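Probable 2-dehydropantoate 2-reductase (Bacillus subtilis, PDB 3EGO) probably catalyses the NADPH-dependent reduction of ketopantoate to pantoate, a step in the biosynthesis of pantothenate. Local coordinates at residues A18-S22 with F54-C58; F84-E88 with D107-W111; T93-F97 with R154-F159; V122-A126 with H136-G140; L139-S145 with D165-E171. One frame throughout, in Å; residues are numbered along the deposited sequence.

Contact 1 of 5, residues A18-S22 with F54-C58; sequences AYYLS and FRADC
The ring of Tyr-19 has the carbonyl carbon of Arg-55 at its edge, near the ring plane, while the methyl of Ala-56 and the CB of Phe-54 approach it at a slant. Tyr-20 CD1 also lies at that ring's edge, in its plane. In return, Tyr-19 CD2 stands 3.7 Å above the plane of the Tyr-20 ring, over its centre. Across the contact Tyr-19 CD1 is 3.4 Å from Ala-56 CB, and farther out Tyr-19 CZ is 3.6 Å from Phe-54 CB. The hydroxyl comes closer still, with Tyr-19 OH 3.1 Å from Phe-54 CB. The ring is put there by a CG opposite the backbone N (chi1 175°), which lays it against the strand. Replacement of Tyr-19 by an alanine would probably leave Ala-56 and the CB of Phe-54 without their aromatic cover and open a gap between helix and strand.

Ser-22 adds a second support. Its OG donates to Tyr-19 O at 2.7 Å, one turn back, while the same Ser-22 OG lies 3.3 Å from Ala-56 CB. No hydrogen bond crosses the contact. Helix 12-22, which begins in the glycine-rich turn (Gly-9 to Gly-14) that probably binds NADP, packs here on the Rossmann-type sheet. The axes of the short segments 18-22 and 54-56 pass 8.8 Å apart at 73°. Ala-18 also touches Val-27 and Val-29 of strand 26-30 and Ile-7 of strand 4-8. Tyr-19 reaches Leu-47 in strand 45-49, whose backbone is bonded to Phe-54 and Ala-56.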
# COMPACT_ATOMS: atom_id res chain seq x y z
N ALA A 18 21.21 -5.76 28.41
CA ALA A 18 21.78 -6.80 29.28
C ALA A 18 23.29 -6.67 29.31
O ALA A 18 23.87 -6.73 30.37
CB ALA A 18 21.36 -8.19 28.75
N TYR A 19 23.94 -6.45 28.16
CA TYR A 19 25.37 -6.30 28.18
C TYR A 19 25.83 -5.14 29.10
O TYR A 19 26.68 -5.27 30.01
CB TYR A 19 25.95 -6.10 26.75
CG TYR A 19 27.44 -5.83 26.90
CD1 TYR A 19 28.33 -6.88 27.13
CD2 TYR A 19 27.94 -4.52 26.93
CE1 TYR A 19 29.67 -6.63 27.34
CE2 TYR A 19 29.24 -4.27 27.13
CZ TYR A 19 30.11 -5.34 27.36
OH TYR A 19 31.44 -5.07 27.57
N TYR A 20 25.24 -3.98 28.89
CA TYR A 20 25.76 -2.84 29.56
C TYR A 20 25.38 -2.81 31.02
O TYR A 20 26.19 -2.35 31.84
CB TYR A 20 25.35 -1.56 28.82
CG TYR A 20 26.17 -1.26 27.59
CD1 TYR A 20 25.63 -1.37 26.32
CD2 TYR A 20 27.49 -0.80 27.72
CE1 TYR A 20 26.37 -1.06 25.19
CE2 TYR A 20 28.23 -0.48 26.61
CZ TYR A 20 27.66 -0.62 25.33
OH TYR A 20 28.40 -0.29 24.20
N LEU A 21 24.18 -3.28 31.37
CA LEU A 21 23.77 -3.27 32.80
C LEU A 21 24.51 -4.37 33.59
O LEU A 21 24.80 -4.21 34.77
CB LEU A 21 22.25 -3.43 32.95
CG LEU A 21 21.46 -2.22 32.39
CD1 LEU A 21 19.93 -2.50 32.28
CD2 LEU A 21 21.78 -0.97 33.25
N SER A 22 24.88 -5.45 32.90
CA SER A 22 25.70 -6.52 33.51
C SER A 22 27.05 -6.00 34.01
O SER A 22 27.67 -6.62 34.88
CB SER A 22 25.94 -7.63 32.50
OG SER A 22 27.06 -7.31 31.68
N PHE A 54 33.13 -7.51 22.89
CA PHE A 54 33.17 -7.77 24.31
C PHE A 54 32.29 -8.97 24.65
O PHE A 54 31.37 -9.29 23.90
CB PHE A 54 32.67 -6.55 25.09
CG PHE A 54 33.41 -5.30 24.74
CD1 PHE A 54 34.60 -4.99 25.40
CD2 PHE A 54 32.99 -4.48 23.69
CE1 PHE A 54 35.31 -3.86 25.04
CE2 PHE A 54 33.70 -3.35 23.34
CZ PHE A 54 34.87 -3.04 24.04
N ARG A 55 32.59 -9.62 25.76
CA ARG A 55 31.74 -10.68 26.27
C ARG A 55 31.33 -10.39 27.69
O ARG A 55 32.14 -9.94 28.52
CB ARG A 55 32.45 -12.07 26.21
CG ARG A 55 31.51 -13.17 26.68
CD ARG A 55 32.21 -14.20 27.53
NE ARG A 55 32.98 -15.17 26.76
CZ ARG A 55 32.87 -16.49 26.87
NH1 ARG A 55 33.64 -17.27 26.13
NH2 ARG A 55 32.00 -17.05 27.72
N ALA A 56 30.06 -10.61 27.97
CA ALA A 56 29.54 -10.49 29.33
C ALA A 56 28.80 -11.75 29.71
O ALA A 56 27.98 -12.26 28.97
CB ALA A 56 28.57 -9.28 29.47
N ASP A 57 29.04 -12.22 30.92
CA ASP A 57 28.26 -13.34 31.37
C ASP A 57 26.93 -12.84 32.02
O ASP A 57 26.87 -11.78 32.65
CB ASP A 57 29.21 -14.30 32.11
CG ASP A 57 30.50 -14.61 31.25
OD1 ASP A 57 30.40 -15.05 30.06
OD2 ASP A 57 31.63 -14.39 31.74
N CYS A 58 25.83 -13.53 31.72
CA CYS A 58 24.47 -13.10 32.01
C CYS A 58 23.66 -14.35 32.35
O CYS A 58 23.91 -15.38 31.75
CB CYS A 58 23.92 -12.45 30.72
SG CYS A 58 22.37 -11.62 30.80

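Contact 2 of 5, residues F84-E88 with D107-W111; sequences FSSLE and DLKDW
Phe-84 and Trp-111 form an edge-to-face aromatic pair, the phenyl ring turning its edge to the face of the indole. The phenyl and the six-membered indole ring have centroids 5.1 Å apart and planes at 76°, close to a T shape. Phe-84 CD1 stands 3.8 Å above the indole plane, offset toward the rim. The tryptophan reaches over with CG opposite its backbone N (chi1 -163°).

Apolar contacts fill in round this pair. Leu-87 comes to the indole at its edge, in plane, with Leu-87 CB 3.7 Å from Trp-111 CH2, so the indole is met on a face by one residue of the 84-88 segment and on its rim by another. Next to CD1 on the phenyl ring, Phe-84 CE1 is 3.9 Å from Leu-108 CD2, again near the ring plane.

Polar groups play a lesser part, and no hydrogen bond joins the segments. The carboxylate of Asp-107 has OD2 3.5 Å from Phe-84 CE2, and its plane is turned 66° from the ring. Glu-88 OE2 approaches the edge of the indole.

Leu-108 and Trp-111 continue inward to Phe-97 and Ile-117, in the sheet. The arrangement belongs to the Rossmann-type fold: helices 80-86 and 103-109 are the connections of successive beta-alpha-beta units, linking parallel strands 70-73, 94-97 and 116-128, and here their C-terminal ends and the residues that follow meet over the sheet.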
# COMPACT_ATOMS: atom_id res chain seq x y z
N PHE A 84 2.37 -8.80 30.87
CA PHE A 84 1.50 -8.19 31.87
C PHE A 84 0.97 -9.24 32.81
O PHE A 84 0.86 -9.01 34.02
CB PHE A 84 0.32 -7.45 31.22
CG PHE A 84 0.67 -6.08 30.68
CD1 PHE A 84 1.21 -5.11 31.51
CD2 PHE A 84 0.48 -5.78 29.34
CE1 PHE A 84 1.55 -3.87 31.03
CE2 PHE A 84 0.83 -4.52 28.84
CZ PHE A 84 1.36 -3.57 29.68
N SER A 85 0.64 -10.41 32.25
CA SER A 85 0.07 -11.53 33.03
C SER A 85 1.06 -12.09 34.04
O SER A 85 0.69 -12.44 35.16
CB SER A 85 -0.45 -12.63 32.10
OG SER A 85 -1.71 -12.28 31.56
N SER A 86 2.32 -12.17 33.64
CA SER A 86 3.37 -12.53 34.59
C SER A 86 3.58 -11.41 35.61
O SER A 86 3.85 -11.68 36.78
CB SER A 86 4.68 -12.81 33.88
OG SER A 86 4.47 -13.69 32.79
N LEU A 87 3.46 -10.17 35.16
CA LEU A 87 3.81 -9.05 36.03
C LEU A 87 2.84 -8.93 37.21
O LEU A 87 3.07 -8.16 38.15
CB LEU A 87 3.91 -7.74 35.21
CG LEU A 87 5.05 -7.71 34.18
CD1 LEU A 87 5.23 -6.32 33.59
CD2 LEU A 87 6.36 -8.20 34.76
N GLU A 88 1.77 -9.71 37.17
CA GLU A 88 0.79 -9.73 38.26
C GLU A 88 1.11 -10.76 39.34
O GLU A 88 0.70 -10.61 40.49
CB GLU A 88 -0.61 -9.95 37.70
CG GLU A 88 -1.09 -8.80 36.82
CD GLU A 88 -2.12 -9.24 35.79
OE1 GLU A 88 -2.29 -10.46 35.63
OE2 GLU A 88 -2.75 -8.37 35.15
N ASP A 107 -2.64 0.48 27.93
CA ASP A 107 -2.63 -0.63 28.88
C ASP A 107 -2.20 -0.20 30.28
O ASP A 107 -2.77 -0.64 31.29
CB ASP A 107 -1.70 -1.75 28.38
CG ASP A 107 -1.78 -1.96 26.86
OD1 ASP A 107 -2.62 -1.30 26.20
OD2 ASP A 107 -0.99 -2.78 26.34
N LEU A 108 -1.19 0.66 30.35
CA LEU A 108 -0.67 1.15 31.63
C LEU A 108 -1.61 2.11 32.36
O LEU A 108 -1.63 2.13 33.59
CB LEU A 108 0.65 1.89 31.43
CG LEU A 108 1.83 1.14 30.84
CD1 LEU A 108 3.02 2.05 30.79
CD2 LEU A 108 2.10 -0.07 31.66
N LYS A 109 -2.32 2.92 31.59
CA LYS A 109 -3.24 3.92 32.13
C LYS A 109 -4.16 3.32 33.18
O LYS A 109 -4.32 3.86 34.28
CB LYS A 109 -4.11 4.47 31.00
CG LYS A 109 -4.27 5.97 31.01
CD LYS A 109 -3.19 6.62 30.16
CE LYS A 109 -3.31 8.13 30.20
NZ LYS A 109 -2.81 8.76 28.94
N ASP A 110 -4.79 2.20 32.82
CA ASP A 110 -5.71 1.51 33.71
C ASP A 110 -5.06 0.22 34.17
O ASP A 110 -5.56 -0.87 33.91
CB ASP A 110 -7.01 1.17 32.97
CG ASP A 110 -7.52 2.33 32.14
OD1 ASP A 110 -7.66 3.45 32.69
OD2 ASP A 110 -7.78 2.11 30.94
N TRP A 111 -3.92 0.35 34.84
CA TRP A 111 -3.28 -0.83 35.38
C TRP A 111 -3.20 -0.72 36.89
O TRP A 111 -2.43 0.07 37.43
CB TRP A 111 -1.90 -1.08 34.74
CG TRP A 111 -1.40 -2.47 34.98
CD1 TRP A 111 -2.17 -3.58 35.19
CD2 TRP A 111 -0.04 -2.92 35.01
NE1 TRP A 111 -1.37 -4.68 35.37
CE2 TRP A 111 -0.06 -4.31 35.26
CE3 TRP A 111 1.20 -2.29 34.86
CZ2 TRP A 111 1.10 -5.07 35.37
CZ3 TRP A 111 2.36 -3.05 34.97
CH2 TRP A 111 2.30 -4.43 35.21

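Contact 3 of 5, residues T93-F97 with R154-F159; sequences TNILF and RLNILF
Asn-94 and Arg-154 meet with their flat groups turned well apart, the amide and guanidinium planes standing at 65°. The bond is made at the side of the guanidinium: Arg-154 NE donates to Asn-94 OD1 at 2.6 Å with an N-H...O angle of 155°. The donor lies in the carbonyl plane, on a lone pair of the amide oxygen, although that oxygen is tilted a little out of the guanidinium plane. A weak second bond runs from Arg-154 NH2 to Asn-94 OD1 at 3.3 Å. A bend at chi3 (76°) brings NE round to the amide.

The nitrogen side of the same amide is tied by water. Asn-94 ND2 donates to a water at 2.9 Å, which donates in turn to Arg-154 O, and the water also lies over the guanidinium face. Both ends of the asparagine amide are thus engaged, which fixes its rotation. Leu-155 and Asn-94 run alongside one another, pointing opposite ways, with Leu-155 CD2 3.8 Å from Asn-94 ND2. Deeper along the strand, Leu-96 CD2 reaches the edge of the Phe-159 ring, 4.0 Å from Phe-159 CZ.

Strand 94-97 is an inner parallel strand of the Rossmann-type sheet, between 70-73 and 116-128. Asn-94 stands at its start, the end opposite the Asn-100 side, where NADP and substrate probably bind, and there it secures the long loop that leads to strand 168-170.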
# COMPACT_ATOMS: atom_id res chain seq x y z
N THR A 93 7.51 -4.13 42.23
CA THR A 93 8.87 -3.67 41.98
C THR A 93 8.86 -2.53 40.99
O THR A 93 7.80 -1.95 40.69
CB THR A 93 9.79 -4.82 41.48
OG1 THR A 93 11.15 -4.36 41.43
CG2 THR A 93 9.35 -5.30 40.08
N ASN A 94 10.04 -2.17 40.50
CA ASN A 94 10.20 -1.14 39.49
C ASN A 94 10.13 -1.82 38.12
O ASN A 94 10.80 -2.83 37.93
CB ASN A 94 11.57 -0.49 39.63
CG ASN A 94 11.80 0.10 41.03
OD1 ASN A 94 10.92 0.76 41.57
ND2 ASN A 94 13.01 -0.11 41.60
N ILE A 95 9.35 -1.26 37.20
CA ILE A 95 9.30 -1.77 35.84
C ILE A 95 9.53 -0.62 34.93
O ILE A 95 8.81 0.38 35.02
CB ILE A 95 7.93 -2.31 35.45
CG1 ILE A 95 7.32 -3.14 36.57
CG2 ILE A 95 8.03 -3.14 34.13
CD1 ILE A 95 7.98 -4.45 36.83
N LEU A 96 10.53 -0.76 34.05
CA LEU A 96 10.80 0.27 33.04
C LEU A 96 10.38 -0.23 31.66
O LEU A 96 10.95 -1.16 31.17
CB LEU A 96 12.30 0.64 33.01
CG LEU A 96 12.75 1.65 31.95
CD1 LEU A 96 11.98 2.98 32.08
CD2 LEU A 96 14.31 1.88 32.02
N PHE A 97 9.36 0.39 31.04
CA PHE A 97 8.92 -0.03 29.69
C PHE A 97 9.66 0.71 28.60
O PHE A 97 9.62 1.94 28.56
CB PHE A 97 7.42 0.23 29.55
CG PHE A 97 6.59 -0.69 30.35
CD1 PHE A 97 6.17 -1.90 29.81
CD2 PHE A 97 6.24 -0.38 31.67
CE1 PHE A 97 5.40 -2.80 30.57
CE2 PHE A 97 5.47 -1.26 32.43
CZ PHE A 97 5.05 -2.48 31.89
N ARG A 154 13.79 6.22 43.11
CA ARG A 154 13.93 4.76 43.17
C ARG A 154 14.97 4.19 42.20
O ARG A 154 15.58 3.16 42.49
CB ARG A 154 12.57 4.06 42.98
CG ARG A 154 11.76 3.96 44.25
CD ARG A 154 10.40 3.28 44.04
NE ARG A 154 10.45 1.83 43.90
CZ ARG A 154 10.61 0.97 44.92
NH1 ARG A 154 10.79 1.41 46.16
NH2 ARG A 154 10.60 -0.34 44.68
N LEU A 155 15.21 4.85 41.07
CA LEU A 155 16.19 4.33 40.12
C LEU A 155 17.59 4.93 40.23
O LEU A 155 18.45 4.63 39.39
CB LEU A 155 15.69 4.45 38.69
CG LEU A 155 14.34 3.79 38.42
CD1 LEU A 155 14.03 3.84 36.95
CD2 LEU A 155 14.24 2.34 38.97
N ASN A 156 17.82 5.75 41.26
CA ASN A 156 19.08 6.49 41.45
C ASN A 156 20.28 5.60 41.59
O ASN A 156 21.30 5.82 40.93
CB ASN A 156 19.04 7.37 42.73
CG ASN A 156 18.25 8.67 42.57
OD1 ASN A 156 17.84 9.04 41.46
ND2 ASN A 156 18.04 9.37 43.69
N ILE A 157 20.18 4.60 42.46
CA ILE A 157 21.32 3.73 42.72
C ILE A 157 21.49 2.87 41.50
O ILE A 157 22.61 2.72 40.99
CB ILE A 157 21.17 2.92 44.03
CG1 ILE A 157 21.21 3.86 45.24
CG2 ILE A 157 22.30 1.92 44.18
CD1 ILE A 157 20.81 3.17 46.56
N LEU A 158 20.38 2.35 40.97
CA LEU A 158 20.45 1.47 39.80
C LEU A 158 21.23 2.15 38.68
O LEU A 158 22.12 1.55 38.12
CB LEU A 158 19.06 1.03 39.33
CG LEU A 158 18.39 -0.07 40.17
CD1 LEU A 158 16.88 0.04 40.08
CD2 LEU A 158 18.92 -1.46 39.74
N PHE A 159 20.89 3.41 38.37
CA PHE A 159 21.44 4.11 37.24
C PHE A 159 22.55 5.09 37.63
O PHE A 159 22.96 5.90 36.82
CB PHE A 159 20.37 4.86 36.45
CG PHE A 159 19.37 3.98 35.78
CD1 PHE A 159 19.66 2.65 35.48
CD2 PHE A 159 18.10 4.49 35.44
CE1 PHE A 159 18.70 1.84 34.84
CE2 PHE A 159 17.14 3.70 34.79
CZ PHE A 159 17.45 2.36 34.50
O HOH W 1 14.32 1.03 43.95

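Contact 4 of 5, residues V122-A126 with H136-G140; sequences VEHGA and HTGLG
Thr-137 and Gly-138 both face Gly-125, forming a classic beta bulge in the antiparallel hairpin of strands 116-128 and 133-138. The hairpin carries Ala-126, which probably contributes to the NADP site together with the glycine-rich turn at Ser-12. Gly-125 and Gly-138 are a hydrogen-bonded pair, with Gly-125 N donating to Gly-138 O at 2.9 Å and Gly-138 N to Gly-125 O at 3.1 Å. The second bond is the more bent (N-H...O angle 141°), its donor above the carbonyl plane. The CA atoms of Gly-125 and Gly-138 are just 3.8 Å apart, an approach possible because neither has a side chain. A CB on Gly-140 would run into Glu-123 O and His-124 N.

Beyond the bulge the two histidines carry the contact. The His-124 ring has the carbonyl carbon of Gly-140 over one face and Gly-138 O at its edge, while Phe-166 lies nearly parallel to it. His-124 ND1 comes within 3.0 Å of His-136 NE2, the rings being inclined at 65°. His-136 CG lies opposite the backbone N (chi1 -165°), which swings the ring toward His-124. Through its other ring nitrogen, ND1, His-136 is hydrogen-bonded to Tyr-20 OH, linking the hairpin to helix 12-22. Glu-123 forms a salt bridge with Lys-143, and the Glu-123 side chain is about 6 Å from that of Lys-181, the likely proton donor. The His-136 ring edge also meets Gly-125 O, 3.4 Å from His-136 CD2, and Leu-139 CD2 covers one face of that ring, 3.7 Å above its plane.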
# COMPACT_ATOMS: atom_id res chain seq x y z
N VAL A 122 14.57 4.45 23.63
CA VAL A 122 15.93 3.99 23.38
C VAL A 122 16.39 4.69 22.11
O VAL A 122 15.84 4.43 21.04
CB VAL A 122 15.94 2.49 23.11
CG1 VAL A 122 17.34 2.03 22.66
CG2 VAL A 122 15.45 1.72 24.35
N GLU A 123 17.43 5.51 22.22
CA GLU A 123 18.00 6.18 21.06
C GLU A 123 19.28 5.56 20.49
O GLU A 123 19.90 6.10 19.58
CB GLU A 123 18.30 7.64 21.40
CG GLU A 123 17.07 8.39 21.92
CD GLU A 123 17.37 9.88 22.21
OE1 GLU A 123 16.46 10.72 21.99
OE2 GLU A 123 18.51 10.20 22.65
N HIS A 124 19.67 4.41 21.02
CA HIS A 124 20.80 3.67 20.48
C HIS A 124 20.39 3.03 19.21
O HIS A 124 19.20 2.79 19.02
CB HIS A 124 21.15 2.55 21.45
CG HIS A 124 21.71 3.02 22.74
ND1 HIS A 124 22.97 3.56 22.86
CD2 HIS A 124 21.19 3.02 23.99
CE1 HIS A 124 23.20 3.87 24.12
NE2 HIS A 124 22.14 3.54 24.83
N GLY A 125 21.37 2.74 18.35
CA GLY A 125 21.22 1.83 17.24
C GLY A 125 21.73 0.48 17.73
O GLY A 125 22.80 0.40 18.28
N ALA A 126 20.98 -0.58 17.53
CA ALA A 126 21.43 -1.89 17.95
C ALA A 126 20.81 -2.93 17.05
O ALA A 126 19.60 -2.86 16.74
CB ALA A 126 21.03 -2.14 19.40
N HIS A 136 26.36 -2.90 18.58
CA HIS A 136 25.96 -1.56 19.01
C HIS A 136 26.34 -0.61 17.87
O HIS A 136 27.49 -0.07 17.83
CB HIS A 136 26.73 -1.17 20.29
CG HIS A 136 26.16 0.01 21.01
ND1 HIS A 136 26.71 0.49 22.18
CD2 HIS A 136 25.09 0.81 20.74
CE1 HIS A 136 26.01 1.53 22.61
NE2 HIS A 136 25.02 1.74 21.76
N THR A 137 25.41 -0.45 16.93
CA THR A 137 25.66 0.31 15.69
C THR A 137 25.51 1.82 15.82
O THR A 137 26.01 2.58 14.98
CB THR A 137 24.68 -0.15 14.55
OG1 THR A 137 23.34 -0.12 15.03
CG2 THR A 137 24.99 -1.53 14.12
N GLY A 138 24.84 2.28 16.87
CA GLY A 138 24.48 3.69 17.00
C GLY A 138 24.65 4.07 18.45
O GLY A 138 23.94 3.61 19.31
N LEU A 139 25.65 4.87 18.74
CA LEU A 139 25.95 5.20 20.10
C LEU A 139 24.99 6.29 20.54
O LEU A 139 25.22 7.48 20.26
CB LEU A 139 27.41 5.66 20.23
CG LEU A 139 28.46 4.71 19.61
CD1 LEU A 139 29.89 5.28 19.76
CD2 LEU A 139 28.39 3.34 20.27
N GLY A 140 23.92 5.89 21.20
CA GLY A 140 22.87 6.82 21.61
C GLY A 140 22.78 6.92 23.12
O GLY A 140 23.80 7.02 23.83

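Contact 5 of 5, residues L139-S145 with D165-E171; sequences LGAIKWS and DFPIYYE
Ile-142, Lys-143 and Trp-144 pair in parallel with Ile-168, Tyr-169 and Tyr-170, four backbone hydrogen bonds alternating between the strands from Pro-167 O to Glu-171 N. This pairing adds strand 168-170 to the mixed sheet that continues the Rossmann-type core. Before the strands begin, a water donates to both Gly-140 O and Asp-165 O.

On one face, Ile-142 CD1 touches Phe-166 CZ at 3.5 Å. Trp-144, its CG held between the backbone N and carbonyl carbon (chi1 62°), lays its indole back over the neighbouring strand. Tyr-170 turns its ring edge to the indole face, planes at 55°, with Tyr-170 CD1 3.5 Å from Trp-144 CH2. Tyr-170 CA makes a CH-pi contact over the five-membered ring, and Ile-168 CG2 lies 3.5 Å from Trp-144 CD1. With a serine in place of Trp-144, Tyr-170 and Ile-168 would probably lose the surface they rest on, setting the tyrosine ring freer to turn.

The other face carries Lys-143 and Tyr-169, the lysine amine in a salt bridge with Glu-123. At the end of the pair Ser-145 OG donates to Glu-171 O at 2.9 Å, from above the carbonyl plane.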
# COMPACT_ATOMS: atom_id res chain seq x y z
N LEU A 139 25.65 4.87 18.74
CA LEU A 139 25.95 5.20 20.10
C LEU A 139 24.99 6.29 20.54
O LEU A 139 25.22 7.48 20.26
CB LEU A 139 27.41 5.66 20.23
CG LEU A 139 28.46 4.71 19.61
CD1 LEU A 139 29.89 5.28 19.76
CD2 LEU A 139 28.39 3.34 20.27
N GLY A 140 23.92 5.89 21.20
CA GLY A 140 22.87 6.82 21.61
C GLY A 140 22.78 6.92 23.12
O GLY A 140 23.80 7.02 23.83
N ALA A 141 21.55 6.82 23.61
CA ALA A 141 21.26 6.95 25.04
C ALA A 141 19.92 6.31 25.29
O ALA A 141 19.18 6.02 24.35
CB ALA A 141 21.19 8.45 25.40
N ILE A 142 19.59 6.10 26.56
CA ILE A 142 18.24 5.79 26.98
C ILE A 142 17.76 6.97 27.78
O ILE A 142 18.51 7.54 28.58
CB ILE A 142 18.18 4.52 27.82
CG1 ILE A 142 18.41 3.29 26.91
CG2 ILE A 142 16.82 4.39 28.58
CD1 ILE A 142 18.48 1.91 27.73
N LYS A 143 16.52 7.37 27.54
CA LYS A 143 15.89 8.44 28.35
C LYS A 143 14.63 7.90 28.99
O LYS A 143 13.85 7.17 28.38
CB LYS A 143 15.58 9.66 27.46
CG LYS A 143 16.83 10.35 26.90
CD LYS A 143 16.47 11.37 25.84
CE LYS A 143 17.63 12.34 25.56
NZ LYS A 143 17.61 12.77 24.14
N TRP A 144 14.42 8.22 30.26
CA TRP A 144 13.29 7.64 30.97
C TRP A 144 12.60 8.71 31.84
O TRP A 144 13.19 9.76 32.12
CB TRP A 144 13.71 6.46 31.85
CG TRP A 144 14.66 6.88 32.90
CD1 TRP A 144 16.01 7.12 32.76
CD2 TRP A 144 14.34 7.14 34.27
NE1 TRP A 144 16.54 7.52 33.96
CE2 TRP A 144 15.54 7.53 34.92
CE3 TRP A 144 13.15 7.08 35.02
CZ2 TRP A 144 15.59 7.90 36.29
CZ3 TRP A 144 13.19 7.43 36.39
CH2 TRP A 144 14.41 7.83 37.01
N SER A 145 11.35 8.41 32.23
CA SER A 145 10.53 9.30 33.06
C SER A 145 9.72 8.44 33.99
O SER A 145 9.52 7.26 33.70
CB SER A 145 9.55 10.06 32.19
OG SER A 145 10.24 10.79 31.18
N ASP A 165 29.29 4.59 27.02
CA ASP A 165 28.58 4.45 25.75
C ASP A 165 27.14 4.03 25.93
O ASP A 165 26.43 3.88 24.93
CB ASP A 165 29.26 3.46 24.80
CG ASP A 165 30.62 3.95 24.30
OD1 ASP A 165 30.78 5.14 23.98
OD2 ASP A 165 31.50 3.09 24.16
N PHE A 166 26.73 3.89 27.20
CA PHE A 166 25.39 3.52 27.60
C PHE A 166 24.84 4.59 28.54
O PHE A 166 24.45 4.27 29.62
CB PHE A 166 25.37 2.13 28.32
CG PHE A 166 24.02 1.44 28.29
CD1 PHE A 166 23.43 1.01 27.07
CD2 PHE A 166 23.32 1.21 29.49
CE1 PHE A 166 22.15 0.36 27.07
CE2 PHE A 166 22.07 0.56 29.50
CZ PHE A 166 21.47 0.15 28.28
N PRO A 167 24.87 5.87 28.15
CA PRO A 167 24.33 6.86 29.11
C PRO A 167 22.82 6.75 29.29
O PRO A 167 22.08 6.35 28.36
CB PRO A 167 24.69 8.21 28.46
CG PRO A 167 24.74 7.89 27.02
CD PRO A 167 25.40 6.53 26.95
N ILE A 168 22.35 7.14 30.47
CA ILE A 168 20.95 7.08 30.78
C ILE A 168 20.54 8.41 31.42
O ILE A 168 21.21 8.87 32.37
CB ILE A 168 20.66 5.89 31.72
CG1 ILE A 168 20.97 4.58 30.97
CG2 ILE A 168 19.20 5.87 32.08
CD1 ILE A 168 20.87 3.28 31.87
N TYR A 169 19.48 9.04 30.88
CA TYR A 169 19.09 10.40 31.29
C TYR A 169 17.65 10.39 31.74
O TYR A 169 16.81 9.75 31.12
CB TYR A 169 19.22 11.36 30.11
CG TYR A 169 20.60 11.39 29.57
CD1 TYR A 169 21.68 11.76 30.38
CD2 TYR A 169 20.84 11.06 28.24
CE1 TYR A 169 22.98 11.76 29.89
CE2 TYR A 169 22.14 11.08 27.76
CZ TYR A 169 23.18 11.42 28.60
OH TYR A 169 24.46 11.46 28.08
N TYR A 170 17.38 11.09 32.85
CA TYR A 170 16.01 11.22 33.35
C TYR A 170 15.38 12.44 32.72
O TYR A 170 16.04 13.47 32.60
CB TYR A 170 16.04 11.40 34.87
CG TYR A 170 14.71 11.78 35.46
CD1 TYR A 170 13.66 10.88 35.50
CD2 TYR A 170 14.50 13.06 35.98
CE1 TYR A 170 12.43 11.23 36.05
CE2 TYR A 170 13.27 13.42 36.53
CZ TYR A 170 12.26 12.50 36.55
OH TYR A 170 11.04 12.86 37.08
N GLU A 171 14.11 12.33 32.31
CA GLU A 171 13.37 13.50 31.79
C GLU A 171 12.09 13.63 32.65
O GLU A 171 11.51 12.63 33.04
CB GLU A 171 13.03 13.35 30.30
CG GLU A 171 14.25 13.15 29.38
CD GLU A 171 14.95 14.46 28.99
OE1 GLU A 171 14.73 15.47 29.70
OE2 GLU A 171 15.71 14.49 27.99
O HOH W 2 26.28 6.10 23.45

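Overall arrangement
From the N terminus, contact 1 closes the first loop, returning strand 52-61 to helix 12-22 before any other contact opens. Contact 2 then joins the helices before and after strand 94-97. Contact 3 starts on that strand, so the two cross, and Phe-97 touches the contact 2 side chains. The long loop of contact 3, reaching to residue 159, contains the short hairpin of contact 4. Contact 5 begins at Leu-139 and Gly-140, where contact 4 ends, and crosses contact 3, with Phe-159 and Leu-155 packing on Trp-144. Tyr-20 ties contact 1 to contact 4 through His-136 and to contact 5 through Phe-166.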